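Local coordinates for putative uncharacterized protein PH0734 (Pyrococcus horikoshii, PDB 3D79), which is of unknown function but carries a PUA domain beside a pre-PUA-like domain and, like its family, probably binds RNA, at residues K39-K44 and P65-R70; E57-N62 and D72-L77; G102-I107 and V133-Y138; P116-A121 and G160-V165. All coordinates share one frame; numbering follows the deposited sequence.

Contact 1 (K39-K44 and P65-R70); sequences KMLNKK and PMFIRR
M66 and F67 are the two residues of strand 64-70 that meet the end of helix 34-40, at M40 and L41. M66 comes first: its chain bends at both chi2 (-61°) and chi3 (-64°), which brings the terminal methyl CE to the end of helix 34-40, 4.0 Å from M40 CB and 3.9 Å from M40 O. M66 CB itself lies over the ring of the next residue, F67, 3.6 Å above its plane and over its centre. F67 follows and offers its far ring atom: CZ lies 4.2 Å from M40 CB, while L41 CB stands at the ring edge, 4.2 Å from F67 CZ. The thioether of M40 runs on past both residues toward P76 and W93. L28 of helix 18-32 touches both M40 and F67, so residues of two helices pack on the ring. Beyond F67, I68 packs on F75 and L77. Two consecutive residues can reach the helix because M66 and F67 both pair with I59 in a classic beta bulge. Helices laid across one face of a bulged antiparallel sheet form the alpha/beta layering of the pre-PUA-like domain.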
loop_
_atom_site.group_PDB
_atom_site.type_symbol
_atom_site.label_atom_id
_atom_site.label_comp_id
_atom_site.label_asym_id
_atom_site.label_seq_id
_atom_site.Cartn_x
_atom_site.Cartn_y
_atom_site.Cartn_z
ATOM N N LYS A 39 10.630 6.206 8.787
ATOM C CA LYS A 39 11.566 5.889 7.713
ATOM C C LYS A 39 11.007 6.247 6.335
ATOM O O LYS A 39 11.770 6.501 5.407
ATOM C CB LYS A 39 12.017 4.429 7.772
ATOM C CG LYS A 39 13.093 4.179 8.835
ATOM C CD LYS A 39 13.897 2.892 8.592
ATOM C CE LYS A 39 14.600 2.871 7.228
ATOM N NZ LYS A 39 15.352 4.122 6.894
ATOM N N MET A 40 9.680 6.291 6.212
ATOM C CA MET A 40 9.050 6.643 4.938
ATOM C C MET A 40 9.050 8.143 4.671
ATOM O O MET A 40 9.154 8.567 3.524
ATOM C CB MET A 40 7.609 6.149 4.887
ATOM C CG MET A 40 7.455 4.646 4.823
ATOM S SD MET A 40 5.710 4.262 5.008
ATOM C CE MET A 40 5.723 2.484 4.766
ATOM N N LEU A 41 8.902 8.935 5.729
ATOM C CA LEU A 41 8.785 10.390 5.602
ATOM C C LEU A 41 9.041 11.094 6.931
ATOM O O LEU A 41 8.494 10.712 7.968
ATOM C CB LEU A 41 7.383 10.762 5.092
ATOM C CG LEU A 41 6.996 12.243 4.979
ATOM C CD1 LEU A 41 7.858 12.970 3.970
ATOM C CD2 LEU A 41 5.523 12.403 4.620
ATOM N N ASN A 42 9.860 12.138 6.896
ATOM C CA ASN A 42 10.001 13.004 8.061
ATOM C C ASN A 42 9.668 14.440 7.704
ATOM O O ASN A 42 9.663 14.808 6.521
ATOM C CB ASN A 42 11.388 12.874 8.699
ATOM C CG ASN A 42 12.481 13.433 7.837
ATOM O OD1 ASN A 42 12.667 14.654 7.756
ATOM N ND2 ASN A 42 13.243 12.546 7.199
ATOM N N LYS A 43 9.395 15.248 8.723
ATOM C CA LYS A 43 8.849 16.596 8.514
ATOM C C LYS A 43 9.811 17.574 7.842
ATOM O O LYS A 43 9.434 18.703 7.536
ATOM C CB LYS A 43 8.322 17.180 9.828
ATOM C CG LYS A 43 9.409 17.587 10.811
ATOM C CD LYS A 43 8.808 18.078 12.112
ATOM C CE LYS A 43 9.893 18.666 13.003
ATOM N NZ LYS A 43 9.398 18.901 14.379
ATOM N N LYS A 44 11.052 17.141 7.624
ATOM C CA LYS A 44 12.051 17.996 6.984
ATOM C C LYS A 44 12.329 17.623 5.526
ATOM O O LYS A 44 13.074 18.323 4.845
ATOM C CB LYS A 44 13.361 18.008 7.800
ATOM C CG LYS A 44 13.143 18.341 9.276
ATOM C CD LYS A 44 14.430 18.583 10.052
ATOM C CE LYS A 44 14.118 18.660 11.543
ATOM N NZ LYS A 44 15.291 18.966 12.416
ATOM N N PRO A 65 9.413 8.320 -5.862
ATOM C CA PRO A 65 7.971 8.087 -5.755
ATOM C C PRO A 65 7.670 7.216 -4.543
ATOM O O PRO A 65 8.175 6.094 -4.445
ATOM C CB PRO A 65 7.622 7.358 -7.061
ATOM C CG PRO A 65 8.907 6.866 -7.607
ATOM C CD PRO A 65 9.976 7.783 -7.115
ATOM N N MET A 66 6.868 7.741 -3.621
ATOM C CA MET A 66 6.605 7.046 -2.368
ATOM C C MET A 66 5.143 6.680 -2.159
ATOM O O MET A 66 4.848 5.566 -1.730
ATOM C CB MET A 66 7.115 7.863 -1.172
ATOM C CG MET A 66 8.626 7.757 -0.946
ATOM S SD MET A 66 9.193 6.079 -0.601
ATOM C CE MET A 66 8.368 5.748 0.949
ATOM N N PHE A 67 4.235 7.616 -2.440
ATOM C CA PHE A 67 2.823 7.406 -2.108
ATOM C C PHE A 67 1.872 7.694 -3.249
ATOM O O PHE A 67 2.151 8.526 -4.118
ATOM C CB PHE A 67 2.398 8.281 -0.923
ATOM C CG PHE A 67 3.405 8.331 0.178
ATOM C CD1 PHE A 67 3.656 7.205 0.955
ATOM C CD2 PHE A 67 4.118 9.500 0.430
ATOM C CE1 PHE A 67 4.610 7.244 1.984
ATOM C CE2 PHE A 67 5.064 9.549 1.453
ATOM C CZ PHE A 67 5.322 8.417 2.221
ATOM N N ILE A 68 0.742 6.996 -3.210
ATOM C CA ILE A 68 -0.427 7.341 -4.014
ATOM C C ILE A 68 -1.270 8.313 -3.201
ATOM O O ILE A 68 -1.356 8.194 -1.981
ATOM C CB ILE A 68 -1.247 6.068 -4.388
ATOM C CG1 ILE A 68 -2.207 6.346 -5.551
ATOM C CG2 ILE A 68 -1.985 5.485 -3.180
ATOM C CD1 ILE A 68 -2.659 5.062 -6.250
ATOM N N ARG A 69 -1.870 9.298 -3.861
ATOM C CA ARG A 69 -2.860 10.122 -3.186
ATOM C C ARG A 69 -4.162 10.102 -3.967
ATOM O O ARG A 69 -4.175 10.320 -5.180
ATOM C CB ARG A 69 -2.374 11.555 -2.944
ATOM C CG ARG A 69 -3.378 12.389 -2.127
ATOM C CD ARG A 69 -2.769 13.657 -1.545
ATOM N NE ARG A 69 -2.458 14.658 -2.562
ATOM C CZ ARG A 69 -1.974 15.872 -2.302
ATOM N NH1 ARG A 69 -1.743 16.252 -1.050
ATOM N NH2 ARG A 69 -1.723 16.712 -3.296
ATOM N N ARG A 70 -5.233 9.773 -3.252
ATOM C CA ARG A 70 -6.593 9.844 -3.763
ATOM C C ARG A 70 -7.318 10.817 -2.851
ATOM O O ARG A 70 -7.485 10.545 -1.656
ATOM C CB ARG A 70 -7.251 8.469 -3.723
ATOM C CG ARG A 70 -6.723 7.497 -4.768
ATOM C CD ARG A 70 -7.593 7.500 -6.019
ATOM N NE ARG A 70 -6.919 6.871 -7.152
ATOM C CZ ARG A 70 -7.079 5.605 -7.519
ATOM N NH1 ARG A 70 -6.412 5.136 -8.565
ATOM N NH2 ARG A 70 -7.901 4.808 -6.844
#

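Contact 2 (E57-N62 and D72-L77); sequences EIILVN and DLIFPL
I58 and L77 make the tight half of this contact and I59 and I74 the slack half. I58 and L77 cross at about a right angle and touch through two pairs of methyls: CD1 of I58 lies 4.0 Å from CD2 of L77, and CG2 of I58 lies 4.1 Å from CD1 of L77. With CG1 of I58 placed beside the backbone N (chi1 -56°), both of its branches are turned to the leucine, so the leucine fork is met at each prong. L77 occupies the N-cap position of helix 78-84, and I68 and P65 of the intervening strand add to the packing round it. On the other face of the sheet the fit is looser: I59 CG1 comes only to 4.5 Å from I74 CG2, a single grazing pair. Each has other partners: F67 packs on I59, and I24 and L28 of helix 18-32 pack on I74. Toward D72 and L73 the contact gives way to solvent. There the backbone is tied to the helix instead, as Q27 accepts from I74 N and donates to D72 O. E57 OE1 forms a salt bridge with R69 NE of strand 64-70, which lies between the two strands and keeps I59 CA 8.5 Å from I74 CA. Strands 56-61, 64-70 and 73-76 follow one another as an antiparallel meander, the last three strands of the five-stranded sheet of the pre-PUA-like domain.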
loop_
_atom_site.group_PDB
_atom_site.type_symbol
_atom_site.label_atom_id
_atom_site.label_comp_id
_atom_site.label_asym_id
_atom_site.label_seq_id
_atom_site.Cartn_x
_atom_site.Cartn_y
_atom_site.Cartn_z
ATOM N N GLU A 57 -2.763 11.115 -7.644
ATOM C CA GLU A 57 -1.489 11.824 -7.587
ATOM C C GLU A 57 -0.395 10.904 -7.060
ATOM O O GLU A 57 -0.676 9.949 -6.340
ATOM C CB GLU A 57 -1.593 13.049 -6.683
ATOM C CG GLU A 57 -2.491 14.163 -7.204
ATOM C CD GLU A 57 -2.900 15.107 -6.093
ATOM O OE1 GLU A 57 -3.611 14.657 -5.166
ATOM O OE2 GLU A 57 -2.503 16.288 -6.141
ATOM N N ILE A 58 0.844 11.214 -7.436
ATOM C CA ILE A 58 2.035 10.531 -6.933
ATOM C C ILE A 58 2.796 11.504 -6.031
ATOM O O ILE A 58 3.092 12.629 -6.427
ATOM C CB ILE A 58 2.943 10.043 -8.105
ATOM C CG1 ILE A 58 2.161 9.144 -9.083
ATOM C CG2 ILE A 58 4.238 9.360 -7.593
ATOM C CD1 ILE A 58 1.529 7.896 -8.467
ATOM N N ILE A 59 3.077 11.078 -4.805
ATOM C CA ILE A 59 3.820 11.911 -3.866
ATOM C C ILE A 59 5.267 11.431 -3.831
ATOM O O ILE A 59 5.527 10.257 -3.551
ATOM C CB ILE A 59 3.224 11.855 -2.438
ATOM C CG1 ILE A 59 1.722 12.194 -2.441
ATOM C CG2 ILE A 59 4.018 12.764 -1.480
ATOM C CD1 ILE A 59 1.398 13.632 -2.825
ATOM N N LEU A 60 6.189 12.347 -4.121
ATOM C CA LEU A 60 7.617 12.057 -4.142
ATOM C C LEU A 60 8.286 12.617 -2.899
ATOM O O LEU A 60 8.011 13.748 -2.502
ATOM C CB LEU A 60 8.277 12.644 -5.395
ATOM C CG LEU A 60 7.812 12.075 -6.745
ATOM C CD1 LEU A 60 6.689 12.927 -7.328
ATOM C CD2 LEU A 60 8.978 11.964 -7.725
ATOM N N VAL A 61 9.148 11.813 -2.286
ATOM C CA VAL A 61 9.910 12.233 -1.112
ATOM C C VAL A 61 11.378 12.235 -1.512
ATOM O O VAL A 61 11.939 11.184 -1.824
ATOM C CB VAL A 61 9.676 11.300 0.094
ATOM C CG1 VAL A 61 10.428 11.810 1.316
ATOM C CG2 VAL A 61 8.189 11.199 0.407
ATOM N N ASN A 62 11.981 13.422 -1.512
ATOM C CA ASN A 62 13.345 13.616 -2.019
ATOM C C ASN A 62 13.535 12.935 -3.378
ATOM O O ASN A 62 14.486 12.169 -3.593
ATOM C CB ASN A 62 14.381 13.172 -0.979
ATOM C CG ASN A 62 14.182 13.859 0.361
ATOM O OD1 ASN A 62 13.883 15.054 0.422
ATOM N ND2 ASN A 62 14.341 13.104 1.441
ATOM N N ASP A 72 -7.470 13.355 -0.352
ATOM C CA ASP A 72 -6.551 13.757 0.709
ATOM C C ASP A 72 -5.934 12.561 1.433
ATOM O O ASP A 72 -5.207 12.738 2.419
ATOM C CB ASP A 72 -7.235 14.715 1.698
ATOM C CG ASP A 72 -8.272 14.028 2.571
ATOM O OD1 ASP A 72 -8.439 14.450 3.737
ATOM O OD2 ASP A 72 -8.924 13.076 2.100
ATOM N N LEU A 73 -6.199 11.355 0.929
ATOM C CA LEU A 73 -5.707 10.132 1.571
ATOM C C LEU A 73 -4.536 9.512 0.822
ATOM O O LEU A 73 -4.565 9.395 -0.403
ATOM C CB LEU A 73 -6.830 9.099 1.725
ATOM C CG LEU A 73 -8.038 9.459 2.598
ATOM C CD1 LEU A 73 -9.012 8.291 2.627
ATOM C CD2 LEU A 73 -7.629 9.847 4.012
ATOM N N ILE A 74 -3.512 9.111 1.574
ATOM C CA ILE A 74 -2.305 8.550 0.980
ATOM C C ILE A 74 -2.062 7.099 1.407
ATOM O O ILE A 74 -2.593 6.627 2.421
ATOM C CB ILE A 74 -1.030 9.417 1.280
ATOM C CG1 ILE A 74 -0.773 9.546 2.784
ATOM C CG2 ILE A 74 -1.158 10.806 0.663
ATOM C CD1 ILE A 74 0.009 8.406 3.386
ATOM N N PHE A 75 -1.247 6.406 0.618
ATOM C CA PHE A 75 -0.780 5.067 0.964
ATOM C C PHE A 75 0.489 4.776 0.171
ATOM O O PHE A 75 0.640 5.270 -0.942
ATOM C CB PHE A 75 -1.842 4.006 0.660
ATOM C CG PHE A 75 -1.640 2.720 1.415
ATOM C CD1 PHE A 75 -1.867 2.663 2.789
ATOM C CD2 PHE A 75 -1.221 1.564 0.756
ATOM C CE1 PHE A 75 -1.675 1.485 3.499
ATOM C CE2 PHE A 75 -1.029 0.380 1.457
ATOM C CZ PHE A 75 -1.257 0.337 2.832
ATOM N N PRO A 76 1.427 3.998 0.747
ATOM C CA PRO A 76 2.618 3.663 -0.039
ATOM C C PRO A 76 2.331 3.014 -1.395
ATOM O O PRO A 76 1.432 2.179 -1.513
ATOM C CB PRO A 76 3.364 2.667 0.863
ATOM C CG PRO A 76 2.939 3.032 2.234
ATOM C CD PRO A 76 1.498 3.436 2.112
ATOM N N LEU A 77 3.107 3.403 -2.402
ATOM C CA LEU A 77 3.072 2.758 -3.714
ATOM C C LEU A 77 3.626 1.341 -3.640
ATOM O O LEU A 77 4.372 1.004 -2.714
ATOM C CB LEU A 77 3.901 3.553 -4.724
ATOM C CG LEU A 77 3.406 4.956 -5.086
ATOM C CD1 LEU A 77 4.488 5.706 -5.824
ATOM C CD2 LEU A 77 2.119 4.898 -5.914
#

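Contact 3 (G102-I107 and V133-Y138)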
loop_
_atom_site.group_PDB
_atom_site.type_symbol
_atom_site.label_atom_id
_atom_site.label_comp_id
_atom_site.label_asym_id
_atom_site.label_seq_id
_atom_site.Cartn_x
_atom_site.Cartn_y
_atom_site.Cartn_z
ATOM N N GLY A 102 -0.884 -19.394 -5.506
ATOM C CA GLY A 102 -1.988 -19.534 -6.458
ATOM C C GLY A 102 -2.737 -18.243 -6.734
ATOM O O GLY A 102 -3.293 -18.062 -7.817
ATOM N N ALA A 103 -2.752 -17.347 -5.749
ATOM C CA ALA A 103 -3.422 -16.051 -5.876
ATOM C C ALA A 103 -2.637 -15.029 -6.705
ATOM O O ALA A 103 -3.214 -14.080 -7.246
ATOM C CB ALA A 103 -3.716 -15.488 -4.503
ATOM N N VAL A 104 -1.326 -15.226 -6.802
ATOM C CA VAL A 104 -0.415 -14.220 -7.365
ATOM C C VAL A 104 -0.713 -13.804 -8.818
ATOM O O VAL A 104 -0.900 -12.608 -9.090
ATOM C CB VAL A 104 1.078 -14.648 -7.195
ATOM C CG1 VAL A 104 2.027 -13.664 -7.883
ATOM C CG2 VAL A 104 1.419 -14.769 -5.722
ATOM N N PRO A 105 -0.767 -14.776 -9.751
ATOM C CA PRO A 105 -0.947 -14.367 -11.148
ATOM C C PRO A 105 -2.269 -13.634 -11.400
ATOM O O PRO A 105 -2.315 -12.724 -12.227
ATOM C CB PRO A 105 -0.878 -15.691 -11.921
ATOM C CG PRO A 105 -1.137 -16.749 -10.929
ATOM C CD PRO A 105 -0.666 -16.242 -9.610
ATOM N N HIS A 106 -3.319 -14.004 -10.672
ATOM C CA HIS A 106 -4.611 -13.334 -10.796
ATOM C C HIS A 106 -4.516 -11.865 -10.382
ATOM O O HIS A 106 -4.970 -10.980 -11.108
ATOM C CB HIS A 106 -5.665 -14.056 -9.962
ATOM C CG HIS A 106 -5.945 -15.449 -10.428
ATOM N ND1 HIS A 106 -6.795 -15.722 -11.477
ATOM C CD2 HIS A 106 -5.476 -16.645 -10.001
ATOM C CE1 HIS A 106 -6.846 -17.028 -11.670
ATOM N NE2 HIS A 106 -6.053 -17.611 -10.790
ATOM N N ILE A 107 -3.905 -11.619 -9.222
ATOM C CA ILE A 107 -3.740 -10.259 -8.693
ATOM C C ILE A 107 -2.871 -9.379 -9.603
ATOM O O ILE A 107 -3.173 -8.203 -9.823
ATOM C CB ILE A 107 -3.188 -10.292 -7.243
ATOM C CG1 ILE A 107 -4.219 -10.952 -6.317
ATOM C CG2 ILE A 107 -2.823 -8.880 -6.740
ATOM C CD1 ILE A 107 -3.635 -11.508 -5.022
ATOM N N VAL A 133 -0.925 -5.949 -0.219
ATOM C CA VAL A 133 -1.017 -7.377 -0.481
ATOM C C VAL A 133 0.386 -7.889 -0.773
ATOM O O VAL A 133 1.078 -7.336 -1.620
ATOM C CB VAL A 133 -1.935 -7.664 -1.691
ATOM C CG1 VAL A 133 -2.108 -9.171 -1.892
ATOM C CG2 VAL A 133 -3.298 -6.982 -1.509
ATOM N N VAL A 134 0.798 -8.937 -0.060
ATOM C CA VAL A 134 2.119 -9.542 -0.275
ATOM C C VAL A 134 1.990 -11.048 -0.419
ATOM O O VAL A 134 1.109 -11.649 0.193
ATOM C CB VAL A 134 3.111 -9.233 0.882
ATOM C CG1 VAL A 134 3.640 -7.814 0.756
ATOM C CG2 VAL A 134 2.461 -9.477 2.245
ATOM N N GLU A 135 2.875 -11.649 -1.209
ATOM C CA GLU A 135 2.888 -13.105 -1.358
ATOM C C GLU A 135 3.790 -13.741 -0.303
ATOM O O GLU A 135 4.790 -13.150 0.101
ATOM C CB GLU A 135 3.265 -13.538 -2.783
ATOM C CG GLU A 135 4.519 -12.904 -3.380
ATOM C CD GLU A 135 5.820 -13.537 -2.890
ATOM O OE1 GLU A 135 6.823 -12.807 -2.775
ATOM O OE2 GLU A 135 5.836 -14.757 -2.610
ATOM N N GLU A 136 3.425 -14.942 0.132
ATOM C CA GLU A 136 3.993 -15.520 1.352
ATOM C C GLU A 136 5.460 -15.990 1.275
ATOM O O GLU A 136 6.077 -16.239 2.311
ATOM C CB GLU A 136 3.078 -16.615 1.918
ATOM C CG GLU A 136 2.953 -17.874 1.070
ATOM C CD GLU A 136 2.070 -18.944 1.717
ATOM O OE1 GLU A 136 2.034 -19.041 2.962
ATOM O OE2 GLU A 136 1.404 -19.694 0.977
ATOM N N LYS A 137 6.027 -16.088 0.077
ATOM C CA LYS A 137 7.412 -16.566 -0.043
ATOM C C LYS A 137 8.469 -15.474 0.178
ATOM O O LYS A 137 9.118 -15.452 1.229
ATOM C CB LYS A 137 7.637 -17.332 -1.347
ATOM C CG LYS A 137 9.052 -17.874 -1.498
ATOM C CD LYS A 137 9.148 -18.939 -2.580
ATOM C CE LYS A 137 10.603 -19.319 -2.853
ATOM N NZ LYS A 137 11.394 -19.599 -1.613
ATOM N N TYR A 138 8.643 -14.581 -0.796
ATOM C CA TYR A 138 9.630 -13.501 -0.679
ATOM C C TYR A 138 9.055 -12.270 -0.002
ATOM O O TYR A 138 9.767 -11.283 0.226
ATOM C CB TYR A 138 10.194 -13.115 -2.051
ATOM C CG TYR A 138 10.879 -14.245 -2.779
ATOM C CD1 TYR A 138 12.237 -14.510 -2.578
ATOM C CD2 TYR A 138 10.173 -15.051 -3.670
ATOM C CE1 TYR A 138 12.869 -15.550 -3.247
ATOM C CE2 TYR A 138 10.794 -16.090 -4.342
ATOM C CZ TYR A 138 12.139 -16.336 -4.127
ATOM O OH TYR A 138 12.751 -17.367 -4.799
#
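V104 and E135 cross obliquely, as do I107 and V133, so the helix rests on the strand through two slanting pairs. In the closer one, V104 CG2 lies 3.7 Å from E135 CB. V104 has CG1 anti to its backbone N (chi1 175°), which leaves CG2 as the branch directed at the glutamate. It is the root of E135 that is touched: its CG stands between the backbone N and the carbonyl carbon (chi1 50°), and a second bend at chi2 turns the acid end away from the helix. In the other pair I107 reaches the strand with its delta methyl, CD1 lying 4.2 Å from V133 CG1. The spacing is natural, since V104 and I107 are almost one helical turn apart and V133 and E135 lie on the same side of the strand. V99, V113, L142 and A143 surround I107, which is buried, whereas V104 sits nearer the surface against L142. The carboxylate of E135 serves its own turn. K137 N donates to E135 OE2 over 3.0 Å, meeting it from above the carboxylate plane, 47° out of it; Y138 N adds weak bonds to both oxygens, and R140 N donates to OE1. The chemistry is therefore divided within one residue: apolar carbon at CB meets the helix, while the acid gathers the amides of the turn leading into strand 141-147, which probably stabilises its negative charge.

Contact 4 (P116-A121 and G160-V165); sequences PGIVDA and GKAVKV
I118 sets its delta methyl against the methyl of A162, the central touch of this contact. CD1 of I118 and CB of A162 are 3.3 Å apart, closer than usual for two carbons, so the exact separation is doubtful although the pairing is clear. The side chain gets there by stretching out: with chi2 at 172°, CD1 lies at the full reach of the isoleucine. A looser touch lies toward the surface, where P116 CD is 4.3 Å from G160 O. The next shell packs round both partners. V97, V113 and M154 of helix 151-156 lie against I118, and M149 touches A162. Strand 113-114 pairs with strand 161-165, and A162 and V163 both face its V113 in a classic beta bulge. On the other segment V119 and D120 likewise both face V98, a second bulge just where the chain turns a corner. G160, with phi at 107°, has backbone angles that suit a residue lacking a side chain, and bonds to A115. Farther out, charges take over: D120 OD2 pairs with R96 NE, and K164 NZ with D112 OD2, whose other oxygen accepts from V165 N. Direct contact is thus one methyl pair and a looser carbon-to-carbonyl touch; the alignment of the segments probably owes more to backbone pairing, of V119 and D120 with V98 of strand 96-99 and of A162 with V113.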
loop_
_atom_site.group_PDB
_atom_site.type_symbol
_atom_site.label_atom_id
_atom_site.label_comp_id
_atom_site.label_asym_id
_atom_site.label_seq_id
_atom_site.Cartn_x
_atom_site.Cartn_y
_atom_site.Cartn_z
ATOM N N PRO A 116 -10.336 -17.036 -0.136
ATOM C CA PRO A 116 -9.665 -18.353 -0.136
ATOM C C PRO A 116 -8.141 -18.332 -0.319
ATOM O O PRO A 116 -7.472 -19.290 0.083
ATOM C CB PRO A 116 -10.337 -19.109 -1.291
ATOM C CG PRO A 116 -11.037 -18.071 -2.111
ATOM C CD PRO A 116 -11.401 -16.967 -1.157
ATOM N N GLY A 117 -7.606 -17.258 -0.895
ATOM C CA GLY A 117 -6.171 -17.143 -1.182
ATOM C C GLY A 117 -5.354 -16.458 -0.100
ATOM O O GLY A 117 -4.138 -16.318 -0.237
ATOM N N ILE A 118 -6.024 -16.020 0.958
ATOM C CA ILE A 118 -5.367 -15.299 2.052
ATOM C C ILE A 118 -4.862 -16.271 3.113
ATOM O O ILE A 118 -5.644 -17.036 3.683
ATOM C CB ILE A 118 -6.306 -14.228 2.669
ATOM C CG1 ILE A 118 -6.607 -13.142 1.629
ATOM C CG2 ILE A 118 -5.687 -13.609 3.944
ATOM C CD1 ILE A 118 -7.656 -12.139 2.048
ATOM N N VAL A 119 -3.557 -16.209 3.384
ATOM C CA VAL A 119 -2.919 -17.078 4.385
ATOM C C VAL A 119 -2.677 -16.372 5.727
ATOM O O VAL A 119 -2.489 -17.028 6.760
ATOM C CB VAL A 119 -1.609 -17.718 3.857
ATOM C CG1 VAL A 119 -1.900 -18.640 2.677
ATOM C CG2 VAL A 119 -0.583 -16.666 3.478
ATOM N N ASP A 120 -2.671 -15.040 5.707
ATOM C CA ASP A 120 -2.514 -14.244 6.924
ATOM C C ASP A 120 -2.938 -12.817 6.628
ATOM O O ASP A 120 -2.933 -12.393 5.477
ATOM C CB ASP A 120 -1.052 -14.256 7.399
ATOM C CG ASP A 120 -0.872 -13.621 8.768
ATOM O OD1 ASP A 120 -1.801 -13.713 9.597
ATOM O OD2 ASP A 120 0.208 -13.024 9.014
ATOM N N ALA A 121 -3.311 -12.094 7.679
ATOM C CA ALA A 121 -3.674 -10.687 7.581
ATOM C C ALA A 121 -3.456 -10.037 8.936
ATOM O O ALA A 121 -3.532 -10.700 9.969
ATOM C CB ALA A 121 -5.138 -10.535 7.133
ATOM N N GLY A 160 -15.588 -15.136 -0.327
ATOM C CA GLY A 160 -15.890 -13.704 -0.339
ATOM C C GLY A 160 -14.730 -12.868 -0.846
ATOM O O GLY A 160 -13.579 -13.295 -0.786
ATOM N N LYS A 161 -15.035 -11.681 -1.371
ATOM C CA LYS A 161 -13.982 -10.729 -1.752
ATOM C C LYS A 161 -13.424 -10.014 -0.528
ATOM O O LYS A 161 -14.179 -9.461 0.288
ATOM C CB LYS A 161 -14.477 -9.692 -2.766
ATOM C CG LYS A 161 -13.310 -8.985 -3.489
ATOM C CD LYS A 161 -13.760 -7.947 -4.528
ATOM C CE LYS A 161 -14.346 -8.602 -5.782
ATOM N NZ LYS A 161 -13.515 -9.702 -6.346
ATOM N N ALA A 162 -12.095 -10.001 -0.433
ATOM C CA ALA A 162 -11.412 -9.476 0.741
ATOM C C ALA A 162 -10.818 -8.087 0.551
ATOM O O ALA A 162 -10.831 -7.275 1.480
ATOM C CB ALA A 162 -10.338 -10.444 1.181
ATOM N N VAL A 163 -10.276 -7.821 -0.634
ATOM C CA VAL A 163 -9.619 -6.535 -0.900
ATOM C C VAL A 163 -9.976 -6.006 -2.279
ATOM O O VAL A 163 -9.813 -6.710 -3.273
ATOM C CB VAL A 163 -8.071 -6.645 -0.811
ATOM C CG1 VAL A 163 -7.403 -5.293 -1.083
ATOM C CG2 VAL A 163 -7.632 -7.191 0.550
ATOM N N LYS A 164 -10.461 -4.765 -2.324
ATOM C CA LYS A 164 -10.622 -4.045 -3.583
ATOM C C LYS A 164 -9.284 -3.418 -3.954
ATOM O O LYS A 164 -8.854 -2.453 -3.315
ATOM C CB LYS A 164 -11.708 -2.959 -3.461
ATOM C CG LYS A 164 -12.036 -2.253 -4.776
ATOM C CD LYS A 164 -12.838 -3.191 -5.685
ATOM C CE LYS A 164 -12.800 -2.732 -7.116
ATOM N NZ LYS A 164 -13.185 -3.828 -8.039
ATOM N N VAL A 165 -8.630 -3.970 -4.974
ATOM C CA VAL A 165 -7.317 -3.483 -5.410
ATOM C C VAL A 165 -7.455 -2.151 -6.153
ATOM O O VAL A 165 -8.347 -1.989 -6.993
ATOM C CB VAL A 165 -6.569 -4.527 -6.267
ATOM C CG1 VAL A 165 -5.266 -3.947 -6.824
ATOM C CG2 VAL A 165 -6.286 -5.777 -5.432
#

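In the fold
Contacts 1 and 2 lie in the pre-PUA-like half and contacts 3 and 4 in the PUA half, their centres 23 to 26 Å apart across the pairs. In contacts 1 and 2 every touching residue is buried; they share one antiparallel sheet, with strand 64-70 used directly by contact 1 and standing between the segments of contact 2. Contacts 3 and 4 are only partly buried and reach one mixed sheet, meeting where E136 packs on V119. All four meet mainly through apolar side chains, but their polar surroundings differ: the R69 - E57 salt bridge joins contacts 1 and 2, an acid folds into a turn at contact 3, and further salt bridges flank contact 4.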